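Local coordinates for glyoxalase-like domain protein (Staphylococcus aureus, PDB 3P8A) that is of unknown function but belongs to the glyoxalase-like (VOC) family, many of whose members are metal-dependent enzymes, at residues K83-I88 and I98-Y103; K108-H113 and S243-V248. All coordinates share one frame; numbering follows the deposited sequence. Where two conformers were deposited one is given.

Contact 1: residues K83-I88 and I98-Y103; sequences KMAKTI and IVQEKY
Val99 keeps CG1 anti to its backbone N (chi1 177°), and the methyl thus reaches across to Ala85, with Val99 CG1 4.2 Å from Ala85 CB. Gln100, the next residue, sets CG beside its own backbone N and runs extended beyond it (chi2 153°), which carries the amide alongside the same alanine until NE2 lies 4.1 Å from Ala85 CB. Ala85 is therefore touched by two consecutive side chains, one apolar and one polar, and its CB points toward their segment. The amide also comes up to the backbone here: Gln100 NE2 is 3.3 Å from Ala85 O, but the bend of 124° at the hydrogen makes this a weak bond. The stronger partner of Gln100 NE2 is Gly90 O, in the loop after segment 83-88, so one amide nitrogen ties two carbonyls of the connection together.

Local bonds shape both segments, a turn in one and a helix end in the other. Met84 to Thr87 form a type I turn, in which Met84 O accepts from Thr87 N at 3.2 Å. The same Met84 O takes a second bond from Thr87 OG1 at 2.8 Å, and Thr87 OG1 in turn meets Gly90 N. In segment 98-103 a Schellman motif ends the helix, with Tyr103 N 2.8 Å from Ile98 O and Lys102 N 3.0 Å from Val99 O; Lys102 has the positive phi that this ending needs.

The result is a small surface contact between the residues around the end of helix 78-84 and the short helix 97-100, on the way from strand 69-75 to strand 106-113. Val99 also rests on Leu81 of helix 78-84, Ala85 on Thr96, and Ile98 and Tyr103 on Tyr31 of strand 24-31.

Contact 2: residues K108-H113 and S243-V248; sequences KNICLH and SKYHSV
Tyr245 and the backbone of Asn109 make the CH-pi part of this contact: Asn109 CA stands 3.9 Å from the centroid of the Tyr245 ring, only 18° off the ring normal. The backbone N of Ile110 lies over the same face, offset toward the rim, so the ring is laid against the main chain of the strand. The CB of Tyr245 points toward that strand, and with CG beside the backbone N (chi1 -74°) the ring comes to lie over Asn109 and Ile110.

Apolar packing continues along the ring. Ile110 CG1 approaches Tyr245 CE1 at 3.8 Å, and Ile110 CG2 lies 4.1 Å from the same Tyr245 CE1, the two side chains crossing at about a right angle.

Among polar groups, Lys108 O comes obliquely to within 3.4 Å of Tyr245 CD2, on the other side of the ring from CE1. The buried hydroxyl of Tyr245 is satisfied by a hydrogen bond to Lys163 O, in the loop before strand 166-170. This bond holds the outer end of the ring while the neighbouring backbone supports its face.

The two strands belong to different mixed sheets and run nearly perpendicular, at 80° with axes 6.9 Å apart, joined here by the Tyr245 side chain laid on the main chain of the other strand. Strand 106-113 lies between strands 24-31 and 166-170; strand 244-252 lies between 189-198 and 266-272, with a classic beta bulge at His246 and Ser247 against 189-198. Ile162 and Pro165 also touch the tyrosine at this junction of the sheets.

How the contacts relate
The contacts follow each other along the chain, their centres about 18 Å apart: contact 1 closes just before strand 106-113 begins. A salt bridge joins them directly, Glu101 OE1 lying 2.8 Å from Lys108 NZ, and Glu104 O gives the same ammonium a further partner. Lys163 is shared as well, since the Gln100 side chain packs on it and the Tyr245 hydroxyl bonds to its carbonyl. Contact 1 sits at the surface, its centre about 17 Å from the centre of the chain, whereas contact 2 is buried, its centre about 5 Å from that point. With the function unknown, neither contact can be assigned to an active site; both join parts of the fold.

Contact 1: residues K83-I88 and I98-Y103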
ATOM      1  N   LYS A  83     -16.533   3.904 -14.444  1.00 22.56           N
ATOM      2  CA  LYS A  83     -17.459   2.804 -14.732  1.00 22.95           C
ATOM      3  C   LYS A  83     -17.171   1.672 -13.754  1.00 24.81           C
ATOM      4  O   LYS A  83     -18.093   1.162 -13.101  1.00 24.03           O
ATOM      5  CB  LYS A  83     -17.245   2.294 -16.174  1.00 26.57           C
ATOM      6  CG  LYS A  83     -18.013   3.054 -17.248  1.00 48.69           C
ATOM      7  CD  LYS A  83     -17.813   2.447 -18.653  1.00 63.86           C
ATOM      8  CE  LYS A  83     -18.539   1.129 -18.878  1.00 77.65           C
ATOM      9  NZ  LYS A  83     -18.120   0.457 -20.140  1.00 86.70           N
HETATM   10  N   MSE A  84     -15.868   1.317 -13.645  1.00 19.57           N
HETATM   11  CA  MSE A  84     -15.387   0.250 -12.770  0.50 18.79           C
HETATM   12  C   MSE A  84     -15.650   0.542 -11.304  1.00 21.25           C
HETATM   13  O   MSE A  84     -15.936  -0.393 -10.561  1.00 19.27           O
HETATM   14  CB  MSE A  84     -13.911  -0.072 -13.041  0.50 20.88           C
HETATM   15  CG  MSE A  84     -13.671  -0.676 -14.423  0.50 28.23           C
HETATM   16 SE   MSE A  84     -14.717  -2.282 -14.822  0.30 36.67          SE
HETATM   17  CE  MSE A  84     -16.118  -1.497 -15.970  0.50 33.07           C
ATOM     18  N   ALA A  85     -15.595   1.828 -10.891  1.00 19.05           N
ATOM     19  CA  ALA A  85     -15.865   2.218  -9.496  1.00 19.53           C
ATOM     20  C   ALA A  85     -17.299   1.946  -9.047  1.00 26.08           C
ATOM     21  O   ALA A  85     -17.549   1.861  -7.843  1.00 24.77           O
ATOM     22  CB  ALA A  85     -15.520   3.673  -9.275  1.00 20.19           C
ATOM     23  N   LYS A  86     -18.226   1.772 -10.003  1.00 24.83           N
ATOM     24  CA  LYS A  86     -19.640   1.537  -9.713  1.00 25.66           C
ATOM     25  C   LYS A  86     -19.993   0.049  -9.580  1.00 30.95           C
ATOM     26  O   LYS A  86     -21.119  -0.286  -9.205  1.00 31.53           O
ATOM     27  CB  LYS A  86     -20.533   2.260 -10.732  1.00 28.85           C
ATOM     28  CG  LYS A  86     -20.383   3.781 -10.725  1.00 42.81           C
ATOM     29  CD  LYS A  86     -20.980   4.375 -11.987  1.00 57.06           C
ATOM     30  CE  LYS A  86     -20.590   5.816 -12.196  1.00 75.17           C
ATOM     31  NZ  LYS A  86     -20.505   6.149 -13.646  1.00 87.85           N
ATOM     32  N   THR A  87     -19.028  -0.833  -9.858  1.00 26.96           N
ATOM     33  CA  THR A  87     -19.187  -2.285  -9.726  1.00 26.45           C
ATOM     34  C   THR A  87     -18.851  -2.692  -8.271  1.00 30.63           C
ATOM     35  O   THR A  87     -18.375  -1.875  -7.481  1.00 29.99           O
ATOM     36  CB  THR A  87     -18.341  -3.041 -10.780  1.00 27.47           C
ATOM     37  OG1 THR A  87     -16.961  -2.980 -10.419  1.00 29.50           O
ATOM     38  CG2 THR A  87     -18.527  -2.497 -12.207  1.00 26.87           C
ATOM     39  N   ILE A  88     -19.078  -3.957  -7.930  1.00 27.32           N
ATOM     40  CA  ILE A  88     -18.840  -4.524  -6.610  1.00 26.33           C
ATOM     41  C   ILE A  88     -17.338  -4.614  -6.352  1.00 28.41           C
ATOM     42  O   ILE A  88     -16.874  -4.201  -5.283  1.00 28.08           O
ATOM     43  CB  ILE A  88     -19.579  -5.873  -6.516  1.00 30.01           C
ATOM     44  CG1 ILE A  88     -21.091  -5.685  -6.957  1.00 30.13           C
ATOM     45  CG2 ILE A  88     -19.476  -6.463  -5.097  1.00 30.60           C
ATOM     46  CD1 ILE A  88     -21.506  -5.460  -8.668  1.00 34.97           C
ATOM     47  N   ILE A  98      -9.190   6.152  -6.118  1.00  9.75           N
ATOM     48  CA  ILE A  98      -8.896   7.475  -6.735  1.00  8.92           C
ATOM     49  C   ILE A  98     -10.230   8.221  -6.932  1.00 12.41           C
ATOM     50  O   ILE A  98     -10.363   9.372  -6.507  1.00 10.49           O
ATOM     51  CB  ILE A  98      -8.085   7.357  -8.068  1.00 12.00           C
ATOM     52  CG1 ILE A  98      -6.680   6.780  -7.823  1.00 12.16           C
ATOM     53  CG2 ILE A  98      -7.957   8.735  -8.781  1.00 13.65           C
ATOM     54  CD1 ILE A  98      -5.877   6.416  -9.154  1.00 10.92           C
ATOM     55  N   VAL A  99     -11.233   7.523  -7.492  1.00 11.51           N
ATOM     56  CA  VAL A  99     -12.578   8.081  -7.737  1.00 12.80           C
ATOM     57  C   VAL A  99     -13.356   8.285  -6.433  1.00 16.76           C
ATOM     58  O   VAL A  99     -13.869   9.373  -6.165  1.00 16.51           O
ATOM     59  CB  VAL A  99     -13.394   7.202  -8.746  1.00 16.30           C
ATOM     60  CG1 VAL A  99     -14.820   7.752  -8.932  1.00 16.80           C
ATOM     61  CG2 VAL A  99     -12.681   7.128 -10.088  1.00 16.06           C
ATOM     62  N   GLN A 100     -13.460   7.220  -5.642  1.00 14.26           N
ATOM     63  CA  GLN A 100     -14.207   7.184  -4.380  1.00 14.07           C
ATOM     64  C   GLN A 100     -13.713   8.209  -3.360  1.00 18.43           C
ATOM     65  O   GLN A 100     -14.515   8.740  -2.576  1.00 19.46           O
ATOM     66  CB  GLN A 100     -14.185   5.773  -3.812  1.00 15.12           C
ATOM     67  CG  GLN A 100     -15.135   4.867  -4.589  1.00 26.41           C
ATOM     68  CD  GLN A 100     -14.759   3.428  -4.570  1.00 44.42           C
ATOM     69  OE1 GLN A 100     -13.770   3.009  -3.945  1.00 35.53           O
ATOM     70  NE2 GLN A 100     -15.563   2.637  -5.266  1.00 46.66           N
ATOM     71  N   GLU A 101     -12.398   8.514  -3.400  1.00 11.11           N
ATOM     72  CA  GLU A 101     -11.803   9.518  -2.539  1.00  9.83           C
ATOM     73  C   GLU A 101     -11.688  10.897  -3.217  1.00 14.67           C
ATOM     74  O   GLU A 101     -10.855  11.712  -2.843  1.00 14.48           O
ATOM     75  CB  GLU A 101     -10.514   9.018  -1.894  1.00 11.10           C
ATOM     76  CG  GLU A 101     -10.761   7.786  -1.044  1.00 14.46           C
ATOM     77  CD  GLU A 101      -9.548   6.960  -0.667  1.00 24.87           C
ATOM     78  OE1 GLU A 101      -8.474   7.551  -0.411  1.00 13.80           O
ATOM     79  OE2 GLU A 101      -9.689   5.719  -0.581  1.00 22.58           O
ATOM     80  N   LYS A 102     -12.601  11.165  -4.182  1.00 11.29           N
ATOM     81  CA  LYS A 102     -12.824  12.430  -4.890  1.00 10.73           C
ATOM     82  C   LYS A 102     -11.577  13.019  -5.545  1.00 16.27           C
ATOM     83  O   LYS A 102     -11.447  14.253  -5.583  1.00 14.28           O
ATOM     84  CB  LYS A 102     -13.506  13.477  -3.957  1.00 14.81           C
ATOM     85  CG  LYS A 102     -14.683  12.935  -3.109  1.00 29.90           C
ATOM     86  CD  LYS A 102     -15.206  13.962  -2.127  1.00 37.38           C
ATOM     87  CE  LYS A 102     -16.208  13.351  -1.197  1.00 52.67           C
ATOM     88  NZ  LYS A 102     -15.576  12.751  -0.001  1.00 68.75           N
ATOM     89  N   TYR A 103     -10.663  12.155  -6.071  1.00 13.23           N
ATOM     90  CA  TYR A 103      -9.436  12.596  -6.765  1.00 13.89           C
ATOM     91  C   TYR A 103      -8.488  13.423  -5.880  1.00 13.96           C
ATOM     92  O   TYR A 103      -7.690  14.207  -6.389  1.00 14.93           O
ATOM     93  CB  TYR A 103      -9.762  13.299  -8.114  1.00 16.72           C
ATOM     94  CG  TYR A 103     -10.408  12.386  -9.136  1.00 20.30           C
ATOM     95  CD1 TYR A 103      -9.638  11.696 -10.067  1.00 22.59           C
ATOM     96  CD2 TYR A 103     -11.790  12.250  -9.205  1.00 21.82           C
ATOM     97  CE1 TYR A 103     -10.223  10.841 -11.002  1.00 24.85           C
ATOM     98  CE2 TYR A 103     -12.388  11.397 -10.135  1.00 23.56           C
ATOM     99  CZ  TYR A 103     -11.599  10.697 -11.035  1.00 32.21           C
ATOM    100  OH  TYR A 103     -12.164   9.896 -11.995  1.00 40.46           O
TER

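Contact 2: residues K108-H113 and S243-V248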
ATOM      1  N   LYS A 108      -2.964   6.260  -0.689  1.00 10.38           N
ATOM      2  CA  LYS A 108      -4.299   5.661  -0.805  1.00  9.75           C
ATOM      3  C   LYS A 108      -4.488   4.423   0.071  1.00 10.40           C
ATOM      4  O   LYS A 108      -5.567   4.241   0.666  1.00  9.44           O
ATOM      5  CB  LYS A 108      -4.614   5.296  -2.265  1.00 12.31           C
ATOM      6  CG  LYS A 108      -4.690   6.499  -3.233  1.00 18.35           C
ATOM      7  CD  LYS A 108      -5.952   7.373  -3.050  1.00 14.41           C
ATOM      8  CE  LYS A 108      -5.666   8.697  -2.368  1.00 14.22           C
ATOM      9  NZ  LYS A 108      -6.942   9.349  -1.891  1.00 17.93           N
ATOM     10  N   ASN A 109      -3.466   3.556   0.107  1.00  4.19           N
ATOM     11  CA  ASN A 109      -3.523   2.305   0.850  1.00  5.75           C
ATOM     12  C   ASN A 109      -2.163   1.657   0.932  1.00 11.31           C
ATOM     13  O   ASN A 109      -1.190   2.142   0.348  1.00 11.37           O
ATOM     14  CB  ASN A 109      -4.504   1.311   0.151  1.00  8.99           C
ATOM     15  CG  ASN A 109      -5.253   0.417   1.116  1.00 19.93           C
ATOM     16  OD1 ASN A 109      -4.850   0.200   2.275  1.00 12.84           O
ATOM     17  ND2 ASN A 109      -6.364  -0.101   0.669  1.00 11.15           N
ATOM     18  N   ILE A 110      -2.103   0.535   1.664  1.00  8.26           N
ATOM     19  CA  ILE A 110      -0.914  -0.317   1.755  1.00  7.33           C
ATOM     20  C   ILE A 110      -1.350  -1.703   1.312  1.00 12.05           C
ATOM     21  O   ILE A 110      -2.527  -2.070   1.419  1.00 12.71           O
ATOM     22  CB  ILE A 110      -0.254  -0.305   3.155  1.00  9.66           C
ATOM     23  CG1 ILE A 110      -1.277  -0.719   4.267  1.00  9.79           C
ATOM     24  CG2 ILE A 110       0.385   1.078   3.435  1.00 10.65           C
ATOM     25  CD1 ILE A 110      -0.610  -1.116   5.600  1.00 11.09           C
ATOM     26  N   CYS A 111      -0.398  -2.474   0.854  1.00 11.34           N
ATOM     27  CA  CYS A 111      -0.627  -3.793   0.331  1.00 11.79           C
ATOM     28  C   CYS A 111       0.313  -4.729   1.051  1.00 12.66           C
ATOM     29  O   CYS A 111       1.498  -4.439   1.192  1.00 10.79           O
ATOM     30  CB  CYS A 111      -0.378  -3.785  -1.177  1.00 13.44           C
ATOM     31  SG  CYS A 111      -0.549  -5.398  -1.982  1.00 17.91           S
ATOM     32  N   LEU A 112      -0.230  -5.860   1.503  1.00 10.57           N
ATOM     33  CA  LEU A 112       0.533  -6.850   2.223  1.00 11.00           C
ATOM     34  C   LEU A 112       0.747  -8.098   1.355  1.00 16.06           C
ATOM     35  O   LEU A 112      -0.189  -8.620   0.756  1.00 13.99           O
ATOM     36  CB  LEU A 112      -0.170  -7.208   3.560  1.00 10.74           C
ATOM     37  CG  LEU A 112      -0.516  -6.049   4.535  1.00 14.83           C
ATOM     38  CD1 LEU A 112      -1.266  -6.578   5.762  1.00 14.68           C
ATOM     39  CD2 LEU A 112       0.754  -5.286   4.997  1.00 14.07           C
ATOM     40  N   HIS A 113       1.992  -8.562   1.316  1.00 14.98           N
ATOM     41  CA  HIS A 113       2.467  -9.711   0.560  1.00 17.24           C
ATOM     42  C   HIS A 113       2.143 -11.065   1.254  1.00 20.85           C
ATOM     43  O   HIS A 113       2.370 -11.197   2.457  1.00 19.56           O
ATOM     44  CB  HIS A 113       3.995  -9.546   0.375  1.00 20.25           C
ATOM     45  CG  HIS A 113       4.694 -10.782  -0.086  1.00 25.56           C
ATOM     46  ND1 HIS A 113       4.863 -11.048  -1.428  1.00 28.76           N
ATOM     47  CD2 HIS A 113       5.213 -11.804   0.633  1.00 28.82           C
ATOM     48  CE1 HIS A 113       5.473 -12.224  -1.489  1.00 29.03           C
ATOM     49  NE2 HIS A 113       5.694 -12.722  -0.271  1.00 29.30           N
ATOM     50  N   SER A 243      -9.033  10.977   8.668  1.00 11.11           N
ATOM     51  CA  SER A 243      -8.869   9.530   8.570  1.00 10.34           C
ATOM     52  C   SER A 243      -8.113   9.263   7.257  1.00 13.96           C
ATOM     53  O   SER A 243      -8.696   9.337   6.169  1.00 15.97           O
ATOM     54  CB  SER A 243     -10.200   8.787   8.627  1.00 13.77           C
ATOM     55  OG  SER A 243     -10.671   8.698   9.960  1.00 16.73           O
ATOM     56  N   LYS A 244      -6.807   8.982   7.353  1.00  7.96           N
ATOM     57  CA  LYS A 244      -5.984   8.734   6.159  1.00  5.49           C
ATOM     58  C   LYS A 244      -4.616   8.115   6.417  1.00  9.73           C
ATOM     59  O   LYS A 244      -4.052   8.265   7.506  1.00  9.55           O
ATOM     60  CB  LYS A 244      -5.825  10.053   5.329  1.00  7.11           C
ATOM     61  CG  LYS A 244      -5.075  11.173   6.040  1.00 20.21           C
ATOM     62  CD  LYS A 244      -4.884  12.333   5.074  1.00 34.04           C
ATOM     63  CE  LYS A 244      -3.861  13.321   5.537  1.00 45.05           C
ATOM     64  NZ  LYS A 244      -3.778  14.472   4.593  1.00 58.69           N
ATOM     65  N   TYR A 245      -4.051   7.496   5.369  1.00  6.61           N
ATOM     66  CA  TYR A 245      -2.670   7.020   5.310  1.00  7.15           C
ATOM     67  C   TYR A 245      -1.903   8.337   5.180  1.00  9.21           C
ATOM     68  O   TYR A 245      -2.094   9.073   4.207  1.00  7.11           O
ATOM     69  CB  TYR A 245      -2.476   6.106   4.084  1.00  8.19           C
ATOM     70  CG  TYR A 245      -3.115   4.754   4.297  1.00 10.44           C
ATOM     71  CD1 TYR A 245      -2.447   3.749   4.993  1.00 12.94           C
ATOM     72  CD2 TYR A 245      -4.408   4.491   3.845  1.00 10.96           C
ATOM     73  CE1 TYR A 245      -3.050   2.517   5.235  1.00 15.46           C
ATOM     74  CE2 TYR A 245      -5.036   3.272   4.116  1.00 11.31           C
ATOM     75  CZ  TYR A 245      -4.346   2.287   4.803  1.00 13.99           C
ATOM     76  OH  TYR A 245      -4.937   1.081   5.062  1.00 11.27           O
ATOM     77  N   HIS A 246      -1.179   8.697   6.233  1.00  5.87           N
ATOM     78  CA  HIS A 246      -0.563   9.993   6.408  1.00  5.61           C
ATOM     79  C   HIS A 246       0.893  10.141   6.008  1.00  7.56           C
ATOM     80  O   HIS A 246       1.235  11.074   5.295  1.00  4.83           O
ATOM     81  CB  HIS A 246      -0.789  10.420   7.866  1.00  7.04           C
ATOM     82  CG  HIS A 246      -0.168  11.728   8.248  1.00 10.90           C
ATOM     83  ND1 HIS A 246      -0.805  12.932   7.976  1.00 13.09           N
ATOM     84  CD2 HIS A 246       0.954  11.973   8.970  1.00 12.66           C
ATOM     85  CE1 HIS A 246      -0.048  13.871   8.529  1.00 12.48           C
ATOM     86  NE2 HIS A 246       1.036  13.345   9.122  1.00 13.14           N
ATOM     87  N   SER A 247       1.753   9.277   6.505  1.00  6.30           N
ATOM     88  CA  SER A 247       3.169   9.390   6.258  1.00  8.04           C
ATOM     89  C   SER A 247       3.892   8.065   6.334  1.00 10.85           C
ATOM     90  O   SER A 247       3.369   7.087   6.866  1.00 10.82           O
ATOM     91  CB  SER A 247       3.796  10.388   7.241  1.00 11.80           C
ATOM     92  OG  SER A 247       3.931   9.857   8.547  1.00 19.48           O
ATOM     93  N   VAL A 248       5.084   8.039   5.776  1.00  8.94           N
ATOM     94  CA  VAL A 248       5.954   6.865   5.775  1.00 10.85           C
ATOM     95  C   VAL A 248       7.316   7.325   6.324  1.00 15.01           C
ATOM     96  O   VAL A 248       7.774   8.437   6.007  1.00 13.29           O
ATOM     97  CB  VAL A 248       6.001   6.150   4.378  1.00 16.46           C
ATOM     98  CG1 VAL A 248       6.751   6.969   3.317  1.00 16.57           C
ATOM     99  CG2 VAL A 248       6.579   4.737   4.485  1.00 17.38           C
TER